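Local atomic coordinates of probable TonB-dependent siderophore receptor PiuA (Acinetobacter baumannii, PDB entry 5FP1), a protein that probably binds iron-chelating siderophores, possibly ferric enterobactin, and takes them up across the outer membrane in the initial step of iron acquisition. Residues A124-G128 against V468-A472; K362-I368 against R405-D411; Q637-G643 against D667-N673. All coordinates share one frame; numbering follows the deposited sequence.

In the fold
PiuA follows the TonB-dependent receptor plan, a plug domain seated inside an antiparallel beta-barrel, and the three contacts sample it at well-separated places. Contact 1 is where plug meets wall: the short helix 125-128 rests on barrel strand 459-476. Contacts 2 and 3 are both seams between adjacent wall strands, the first where 346-368 pairs with 405-428, the second within the hairpin 638-651/659-673. The centre of contact 1 is about 40 Å from that of contact 2 and about 41 Å from that of contact 3; contacts 2 and 3 lie about 48 Å apart, centre to centre. Detergent molecules touch residues of contacts 1 and 2.

Contact 1: A124-G128 against V468-A472; sequences ASAMG and VTYQA. With C8E ((hydroxyethyloxy)tri(ethyloxy)octane), chain E.
Ser125 and Thr469 make the closest side-chain approach between segments 124-128 and 468-472, and they do it by van der Waals packing. Both branches of the threonine face the serine CB: OG1 of Thr469 is 3.4 Å from Ser125 CB, and its CG2 is 3.6 Å from the same carbon. A chi1 of 56° turns the two branches together toward that carbon. Ala126 adds its methyl, CB being 4.0 Å from CA of Tyr470, whose ring leaves on the other side of the strand. The amide end of Gln471 closes the row: OE1 is 3.6 Å from CG of Met127 and also touches CB of Ala126, so the glutamine meets carbon here.

Direct polar bonding between the segments is missing, although Ala126 N comes near OG1 of Thr469 at a poor angle. That N-H is given to a water, 2.9 Å from Ala126 N, which in turn donates to Tyr470 O, also at 2.9 Å. One solvent molecule thus bridges helix and strand backbone to backbone.

Ser125 OG and Gln471 NE2 have partners outside the two segments. Ser125 OG bonds to Gly129 O and accepts from the backbone N of Ala492 on the next barrel strand, while Gln471 NE2 is held by Asp436. Detergent packs on Val468, with C14 of the C8E molecule of chain E 3.9 Å from Val468 CG2, and a further C8E touches Tyr470.

Van der Waals contacts of Ser125, Ala126 and Met127 with the strand, plus one bridging water, therefore make up this piece of the plug-barrel interface. Such chemistry joins the two domains closely without stitching them together here, which is consistent with a plug that probably has to rearrange during transport.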
# COMPACT_ATOMS: atom_id res chain seq x y z
N ALA A 124 -6.03 13.93 1.79
CA ALA A 124 -5.99 14.30 0.39
C ALA A 124 -7.22 14.02 -0.45
O ALA A 124 -7.09 13.72 -1.65
CB ALA A 124 -4.76 13.64 -0.24
N SER A 125 -8.41 14.13 0.11
CA SER A 125 -9.61 13.84 -0.66
C SER A 125 -9.81 14.80 -1.82
O SER A 125 -10.42 14.40 -2.80
CB SER A 125 -10.87 13.79 0.21
OG SER A 125 -10.85 12.69 1.10
N ALA A 126 -9.32 16.04 -1.75
CA ALA A 126 -9.53 16.94 -2.89
C ALA A 126 -8.83 16.42 -4.14
O ALA A 126 -9.23 16.71 -5.28
CB ALA A 126 -9.08 18.35 -2.55
N MET A 127 -7.76 15.64 -3.94
CA MET A 127 -7.01 15.06 -5.03
C MET A 127 -7.55 13.68 -5.43
O MET A 127 -7.45 13.28 -6.58
CB MET A 127 -5.53 14.94 -4.67
CG MET A 127 -4.90 16.29 -4.41
SD MET A 127 -3.12 16.17 -4.26
CE MET A 127 -2.67 15.91 -5.96
N GLY A 128 -8.13 12.95 -4.48
CA GLY A 128 -8.47 11.54 -4.71
C GLY A 128 -9.89 11.10 -4.42
O GLY A 128 -10.25 9.97 -4.75
N VAL A 468 -18.14 17.31 0.24
CA VAL A 468 -17.24 18.24 -0.39
C VAL A 468 -15.96 18.24 0.41
O VAL A 468 -16.01 18.30 1.65
CB VAL A 468 -17.85 19.67 -0.37
CG1 VAL A 468 -16.85 20.72 -0.86
CG2 VAL A 468 -19.11 19.67 -1.22
N THR A 469 -14.83 18.15 -0.27
CA THR A 469 -13.56 18.23 0.41
C THR A 469 -12.70 19.31 -0.23
O THR A 469 -12.97 19.76 -1.37
CB THR A 469 -12.81 16.88 0.39
OG1 THR A 469 -12.64 16.44 -0.96
CG2 THR A 469 -13.60 15.86 1.14
N TYR A 470 -11.69 19.75 0.51
CA TYR A 470 -10.86 20.81 -0.02
C TYR A 470 -9.45 20.87 0.49
O TYR A 470 -9.05 20.12 1.38
CB TYR A 470 -11.58 22.15 0.18
CG TYR A 470 -11.81 22.53 1.63
CD1 TYR A 470 -12.95 22.09 2.31
CD2 TYR A 470 -10.92 23.36 2.29
CE1 TYR A 470 -13.16 22.45 3.64
CE2 TYR A 470 -11.14 23.74 3.61
CZ TYR A 470 -12.25 23.27 4.29
OH TYR A 470 -12.46 23.66 5.61
N GLN A 471 -8.69 21.77 -0.11
CA GLN A 471 -7.35 22.05 0.32
C GLN A 471 -7.06 23.52 0.09
O GLN A 471 -7.54 24.10 -0.89
CB GLN A 471 -6.32 21.17 -0.39
CG GLN A 471 -5.99 21.51 -1.82
CD GLN A 471 -5.14 20.43 -2.50
OE1 GLN A 471 -5.39 19.24 -2.34
NE2 GLN A 471 -4.13 20.85 -3.25
N ALA A 472 -6.28 24.10 0.99
CA ALA A 472 -5.83 25.47 0.85
C ALA A 472 -4.44 25.57 1.42
O ALA A 472 -4.18 25.09 2.54
CB ALA A 472 -6.77 26.41 1.61
C1 C8E E . -16.12 21.74 -7.69
C2 C8E E . -17.19 21.33 -6.71
C3 C8E E . -18.03 22.53 -6.31
C4 C8E E . -18.55 22.44 -4.88
C5 C8E E . -20.00 21.95 -4.84
C6 C8E E . -20.76 22.51 -3.64
C7 C8E E . -22.16 21.90 -3.54
C8 C8E E . -22.52 21.49 -2.11
O9 C8E E . -22.91 20.11 -2.09
C10 C8E E . -23.44 19.70 -0.82
C11 C8E E . -22.70 18.46 -0.32
O12 C8E E . -22.97 18.17 1.06
C13 C8E E . -22.87 19.29 1.94
C14 C8E E . -21.53 20.00 1.79
O15 C8E E . -21.54 21.25 2.48
C16 C8E E . -21.95 22.35 1.66
C17 C8E E . -20.81 23.34 1.53
O18 C8E E . -20.98 24.11 0.34
C19 C8E E . -19.72 24.50 -0.20
C20 C8E E . -19.93 25.40 -1.41
O21 C8E E . -18.70 25.48 -2.14
O HOH W 1 -8.22 17.45 0.59

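Contact 2: K362-I368 against R405-D411; sequences KGGYNII and RLQARPD. With C8E ((hydroxyethyloxy)tri(ethyloxy)octane), chain D; C8E ((hydroxyethyloxy)tri(ethyloxy)octane), chain G.
Arg409 reaches across to the end of Asn366, while its guanidinium lies with one face over the backbone of Gly364. NH1 donates to Asn366 OD1 at 3.0 Å; the oxygen sits in the guanidinium plane, but the donor stands 58° out of the amide plane. NH1 has a weak second bond to Tyr365 O. The other edge grips Asp411 side-on, NE to OD1 at 2.8 Å and NH2 to OD2 at 2.9 Å, which fixes the group's rotation. Lys362 NZ, 2.9 Å from Asp411 OD2, comes from above the carboxylate plane, so OD2 takes two charged donors; the acid probably offsets the two nearby positive charges.

Ile368 and Arg405 lie side by side at the far end. Ile368 CB lies over one face of the Arg405 guanidinium, and CD1 comes to 3.3 Å from NH2. A bend at chi3 (55°) turns the arginine so that NH1 also bonds Gln407 OE1 at 2.9 Å. On the opposite face of the sheet, the Tyr365 ring packs on Leu406 CB and Ala408.

Paired backbone bonds, such as Asn366 N to Gln407 O, make this an antiparallel seam in the receptor's beta-barrel wall. Detergent tails of chains D and G lie against Pro410, chain D also at Gly363. Strand 315-341 flanks 346-368, with Ile324 against Tyr365, whose OH bonds Asp298 of strand 284-304; strand 433-450 pairs with 405-428 on its other side.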
# COMPACT_ATOMS: atom_id res chain seq x y z
N LYS A 362 -18.26 -11.97 -3.68
CA LYS A 362 -17.42 -12.50 -2.61
C LYS A 362 -17.98 -13.77 -2.03
O LYS A 362 -19.18 -13.86 -1.70
CB LYS A 362 -17.24 -11.46 -1.49
CG LYS A 362 -16.25 -11.86 -0.39
CD LYS A 362 -16.86 -12.61 0.78
CE LYS A 362 -15.80 -13.03 1.81
NZ LYS A 362 -16.32 -13.83 2.96
N GLY A 363 -17.08 -14.74 -1.84
CA GLY A 363 -17.40 -15.98 -1.12
C GLY A 363 -16.22 -16.37 -0.24
O GLY A 363 -15.24 -15.60 -0.06
N GLY A 364 -16.28 -17.59 0.26
CA GLY A 364 -15.20 -18.14 1.06
C GLY A 364 -15.36 -19.63 1.07
O GLY A 364 -16.20 -20.18 0.32
N TYR A 365 -14.59 -20.30 1.92
CA TYR A 365 -14.58 -21.76 1.94
C TYR A 365 -15.21 -22.31 3.19
O TYR A 365 -14.98 -21.80 4.30
CB TYR A 365 -13.17 -22.34 1.75
CG TYR A 365 -12.64 -22.14 0.34
CD1 TYR A 365 -13.02 -22.98 -0.70
CD2 TYR A 365 -11.80 -21.08 0.05
CE1 TYR A 365 -12.56 -22.78 -1.98
CE2 TYR A 365 -11.33 -20.89 -1.23
CZ TYR A 365 -11.72 -21.73 -2.25
OH TYR A 365 -11.25 -21.47 -3.52
N ASN A 366 -16.08 -23.30 2.99
CA ASN A 366 -16.46 -24.21 4.08
C ASN A 366 -15.44 -25.35 4.13
O ASN A 366 -14.90 -25.77 3.09
CB ASN A 366 -17.85 -24.80 3.86
CG ASN A 366 -18.96 -23.80 4.14
OD1 ASN A 366 -18.82 -22.90 4.96
ND2 ASN A 366 -20.07 -23.99 3.47
N ILE A 367 -15.20 -25.84 5.34
CA ILE A 367 -14.38 -27.02 5.58
C ILE A 367 -15.33 -28.14 6.02
O ILE A 367 -16.15 -27.93 6.89
CB ILE A 367 -13.38 -26.76 6.71
CG1 ILE A 367 -12.84 -25.32 6.62
CG2 ILE A 367 -12.26 -27.76 6.61
CD1 ILE A 367 -12.46 -24.74 7.98
N ILE A 368 -15.20 -29.31 5.40
CA ILE A 368 -16.13 -30.42 5.63
C ILE A 368 -15.30 -31.65 5.98
O ILE A 368 -14.40 -32.02 5.25
CB ILE A 368 -17.00 -30.70 4.40
CG1 ILE A 368 -17.69 -29.40 3.94
CG2 ILE A 368 -18.03 -31.80 4.70
CD1 ILE A 368 -18.53 -29.54 2.70
N ARG A 405 -12.09 -31.54 3.30
CA ARG A 405 -12.43 -31.00 1.99
C ARG A 405 -12.83 -29.54 2.13
O ARG A 405 -13.49 -29.15 3.10
CB ARG A 405 -13.64 -31.79 1.43
CG ARG A 405 -14.09 -31.44 0.03
CD ARG A 405 -15.01 -32.53 -0.53
NE ARG A 405 -16.16 -32.79 0.34
CZ ARG A 405 -17.30 -32.10 0.30
NH1 ARG A 405 -17.44 -31.08 -0.55
NH2 ARG A 405 -18.29 -32.40 1.13
N LEU A 406 -12.45 -28.74 1.15
CA LEU A 406 -12.87 -27.34 1.07
C LEU A 406 -13.98 -27.22 0.06
O LEU A 406 -13.91 -27.83 -1.02
CB LEU A 406 -11.69 -26.47 0.63
CG LEU A 406 -10.56 -26.40 1.65
CD1 LEU A 406 -9.41 -25.60 1.13
CD2 LEU A 406 -11.00 -25.85 2.99
N GLN A 407 -15.00 -26.43 0.38
CA GLN A 407 -16.04 -26.19 -0.59
C GLN A 407 -16.38 -24.72 -0.68
O GLN A 407 -16.66 -24.08 0.33
CB GLN A 407 -17.29 -26.97 -0.20
CG GLN A 407 -18.47 -26.78 -1.13
CD GLN A 407 -19.48 -27.90 -1.00
OE1 GLN A 407 -19.26 -29.01 -1.48
NE2 GLN A 407 -20.58 -27.63 -0.32
N ALA A 408 -16.41 -24.20 -1.89
CA ALA A 408 -16.66 -22.77 -2.08
C ALA A 408 -18.09 -22.46 -1.66
O ALA A 408 -19.00 -23.27 -1.86
CB ALA A 408 -16.43 -22.39 -3.54
N ARG A 409 -18.29 -21.29 -1.07
CA ARG A 409 -19.57 -20.85 -0.52
C ARG A 409 -19.72 -19.35 -0.86
O ARG A 409 -18.87 -18.57 -0.48
CB ARG A 409 -19.55 -21.00 1.00
CG ARG A 409 -20.81 -20.54 1.74
CD ARG A 409 -20.53 -20.17 3.21
NE ARG A 409 -19.61 -19.04 3.25
CZ ARG A 409 -18.35 -19.08 3.65
NH1 ARG A 409 -17.82 -20.19 4.17
NH2 ARG A 409 -17.61 -17.99 3.55
N PRO A 410 -20.82 -18.95 -1.52
CA PRO A 410 -21.03 -17.53 -1.84
C PRO A 410 -21.55 -16.78 -0.62
O PRO A 410 -22.27 -17.37 0.17
CB PRO A 410 -22.08 -17.56 -2.97
CG PRO A 410 -22.89 -18.79 -2.65
CD PRO A 410 -21.93 -19.79 -2.02
N ASP A 411 -21.17 -15.51 -0.45
CA ASP A 411 -21.59 -14.73 0.72
C ASP A 411 -22.37 -13.48 0.35
O ASP A 411 -23.46 -13.23 0.91
CB ASP A 411 -20.40 -14.34 1.61
CG ASP A 411 -19.71 -15.55 2.22
OD1 ASP A 411 -20.41 -16.43 2.78
OD2 ASP A 411 -18.47 -15.63 2.13
C1 C8E D . -16.15 -15.04 -6.96
C2 C8E D . -16.83 -15.33 -5.63
C3 C8E D . -17.61 -16.63 -5.76
C4 C8E D . -17.35 -17.56 -4.59
C5 C8E D . -18.51 -18.51 -4.34
C6 C8E D . -18.86 -19.35 -5.55
C7 C8E D . -20.00 -20.29 -5.18
C8 C8E D . -19.78 -21.70 -5.71
O9 C8E D . -20.89 -22.50 -5.30
C1 C8E G . -21.40 -14.26 -4.54
C2 C8E G . -22.68 -13.69 -5.14
C3 C8E G . -23.74 -13.49 -4.07
C4 C8E G . -25.07 -12.98 -4.61
C5 C8E G . -25.73 -11.99 -3.66
C6 C8E G . -27.26 -12.01 -3.79
C7 C8E G . -27.80 -11.20 -4.95
C8 C8E G . -29.33 -11.11 -4.87
O9 C8E G . -29.77 -9.76 -5.04
O HOH W 2 -20.31 -26.37 1.74

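Contact 3: Q637-G643 against D667-N673; sequences QLTVGAG and DAMARYN
Gln637 and Asn673 start the pairing at one end: Asn673 N donates to Gln637 O at 2.8 Å. From there the antiparallel backbone bonds run on through three hydrogen-bonded pairs, Thr639 with Arg671, Gly641 with Met669 and Gly643 with Asp667, each bonded both ways. The Thr639/Arg671 pair is nearly straight, with 168° at the hydrogen from Arg671 N to Thr639 O. CA-H...O contacts fill the intervening non-hydrogen-bonded pairs, among them Ala670 CA to Thr639 O at 3.2 Å.

Water-mediated bonding reinforces the face that carries Thr639 and Arg671. One water accepts from Thr639 OG1 and donates to Arg671 O, at 2.9 Å, and to Asn673 OD1, at 2.8 Å. Thr639 can supply that hydroxyl because chi1 of -59° sets OG1 beside its own backbone N, leaving CG2 alongside the arginine chain.

Side-chain contacts on the other face gather round Tyr672. Its ring lies beside Gln637, CD1 being 3.3 Å from Gln637 O, and its OH comes 2.9 Å from Gln637 OE1, the amide plane turned 67° from the ring. Leu638 CD1 lies near the ring's plane at its edge, a loose approach. Further along, Val640, Ala642, Ala668 and Ala670 carry their side chains on this face, Val640 CG1 resting 3.7 Å from Met669 O.

The two segments belong to one hairpin of the barrel wall. Strand 624-635 pairs with 638-651 on its far side, where Thr631 and Lys633 touch Thr639, and strand 678-685 does the same for 659-673, giving Arg671 NH1 its bond to Gln681 and Asn673 ND2 its bond to Asp679. Arg671 NH2 also makes a salt bridge with Asp54 of helix 49-55, so the face bearing Met669 and Arg671 is the one that meets the plug.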
# COMPACT_ATOMS: atom_id res chain seq x y z
N GLN A 637 33.88 1.76 -12.25
CA GLN A 637 33.03 0.65 -12.65
C GLN A 637 32.33 -0.04 -11.46
O GLN A 637 31.76 -1.12 -11.63
CB GLN A 637 33.86 -0.40 -13.41
CG GLN A 637 34.13 -0.07 -14.87
CD GLN A 637 34.63 -1.28 -15.66
OE1 GLN A 637 35.49 -2.03 -15.20
NE2 GLN A 637 34.08 -1.47 -16.86
N LEU A 638 32.43 0.53 -10.26
CA LEU A 638 31.96 -0.15 -9.05
C LEU A 638 31.27 0.79 -8.08
O LEU A 638 31.90 1.69 -7.50
CB LEU A 638 33.10 -0.86 -8.30
CG LEU A 638 32.68 -1.62 -7.03
CD1 LEU A 638 31.75 -2.78 -7.37
CD2 LEU A 638 33.88 -2.13 -6.26
N THR A 639 29.98 0.55 -7.88
CA THR A 639 29.19 1.24 -6.89
C THR A 639 28.86 0.30 -5.73
O THR A 639 28.51 -0.87 -5.95
CB THR A 639 27.87 1.74 -7.53
OG1 THR A 639 28.19 2.60 -8.61
CG2 THR A 639 27.01 2.49 -6.52
N VAL A 640 28.98 0.82 -4.52
CA VAL A 640 28.62 0.08 -3.32
C VAL A 640 27.51 0.85 -2.58
O VAL A 640 27.58 2.08 -2.47
CB VAL A 640 29.82 -0.09 -2.38
CG1 VAL A 640 29.39 -0.67 -1.05
CG2 VAL A 640 30.86 -0.99 -3.04
N GLY A 641 26.49 0.13 -2.12
CA GLY A 641 25.36 0.75 -1.38
C GLY A 641 25.13 0.15 -0.01
O GLY A 641 25.40 -1.03 0.22
N ALA A 642 24.64 0.98 0.91
CA ALA A 642 24.32 0.56 2.25
C ALA A 642 23.00 1.19 2.68
O ALA A 642 22.73 2.36 2.40
CB ALA A 642 25.41 0.97 3.22
N GLY A 643 22.20 0.41 3.41
CA GLY A 643 20.93 0.89 3.93
C GLY A 643 20.71 0.50 5.35
O GLY A 643 21.27 -0.51 5.85
N ASP A 667 20.88 -3.38 4.90
CA ASP A 667 21.00 -3.92 3.57
C ASP A 667 22.30 -3.45 2.92
O ASP A 667 22.85 -2.41 3.29
CB ASP A 667 19.82 -3.49 2.72
CG ASP A 667 18.50 -4.02 3.26
OD1 ASP A 667 18.29 -5.25 3.19
OD2 ASP A 667 17.69 -3.22 3.79
N ALA A 668 22.77 -4.21 1.95
CA ALA A 668 23.94 -3.79 1.17
C ALA A 668 23.82 -4.15 -0.27
O ALA A 668 23.08 -5.07 -0.64
CB ALA A 668 25.21 -4.36 1.77
N MET A 669 24.58 -3.45 -1.11
CA MET A 669 24.57 -3.69 -2.52
C MET A 669 25.96 -3.41 -3.14
O MET A 669 26.69 -2.55 -2.68
CB MET A 669 23.53 -2.76 -3.16
CG MET A 669 23.30 -2.94 -4.64
SD MET A 669 24.38 -1.92 -5.69
CE MET A 669 23.75 -0.28 -5.36
N ALA A 670 26.26 -4.11 -4.22
CA ALA A 670 27.39 -3.79 -5.09
C ALA A 670 27.00 -4.02 -6.53
O ALA A 670 26.46 -5.07 -6.88
CB ALA A 670 28.59 -4.65 -4.73
N ARG A 671 27.31 -3.04 -7.36
CA ARG A 671 27.02 -3.06 -8.76
C ARG A 671 28.32 -2.87 -9.54
O ARG A 671 28.96 -1.83 -9.41
CB ARG A 671 26.12 -1.90 -9.11
CG ARG A 671 25.78 -1.88 -10.59
CD ARG A 671 24.48 -1.15 -10.91
NE ARG A 671 24.44 0.15 -10.29
CZ ARG A 671 23.56 0.55 -9.37
NH1 ARG A 671 22.59 -0.26 -8.95
NH2 ARG A 671 23.65 1.77 -8.90
N TYR A 672 28.66 -3.84 -10.38
CA TYR A 672 29.88 -3.76 -11.20
C TYR A 672 29.50 -3.60 -12.66
O TYR A 672 28.77 -4.43 -13.21
CB TYR A 672 30.77 -5.00 -11.02
CG TYR A 672 32.09 -4.92 -11.79
CD1 TYR A 672 33.13 -4.12 -11.35
CD2 TYR A 672 32.27 -5.62 -12.97
CE1 TYR A 672 34.32 -4.03 -12.04
CE2 TYR A 672 33.46 -5.54 -13.68
CZ TYR A 672 34.47 -4.74 -13.21
OH TYR A 672 35.65 -4.65 -13.91
N ASN A 673 29.99 -2.53 -13.28
CA ASN A 673 29.80 -2.34 -14.71
C ASN A 673 30.77 -3.22 -15.48
O ASN A 673 31.97 -2.94 -15.52
CB ASN A 673 29.98 -0.87 -15.10
CG ASN A 673 29.18 0.07 -14.23
OD1 ASN A 673 29.75 0.94 -13.55
ND2 ASN A 673 27.86 -0.10 -14.22
O HOH W 3 28.86 0.62 -10.87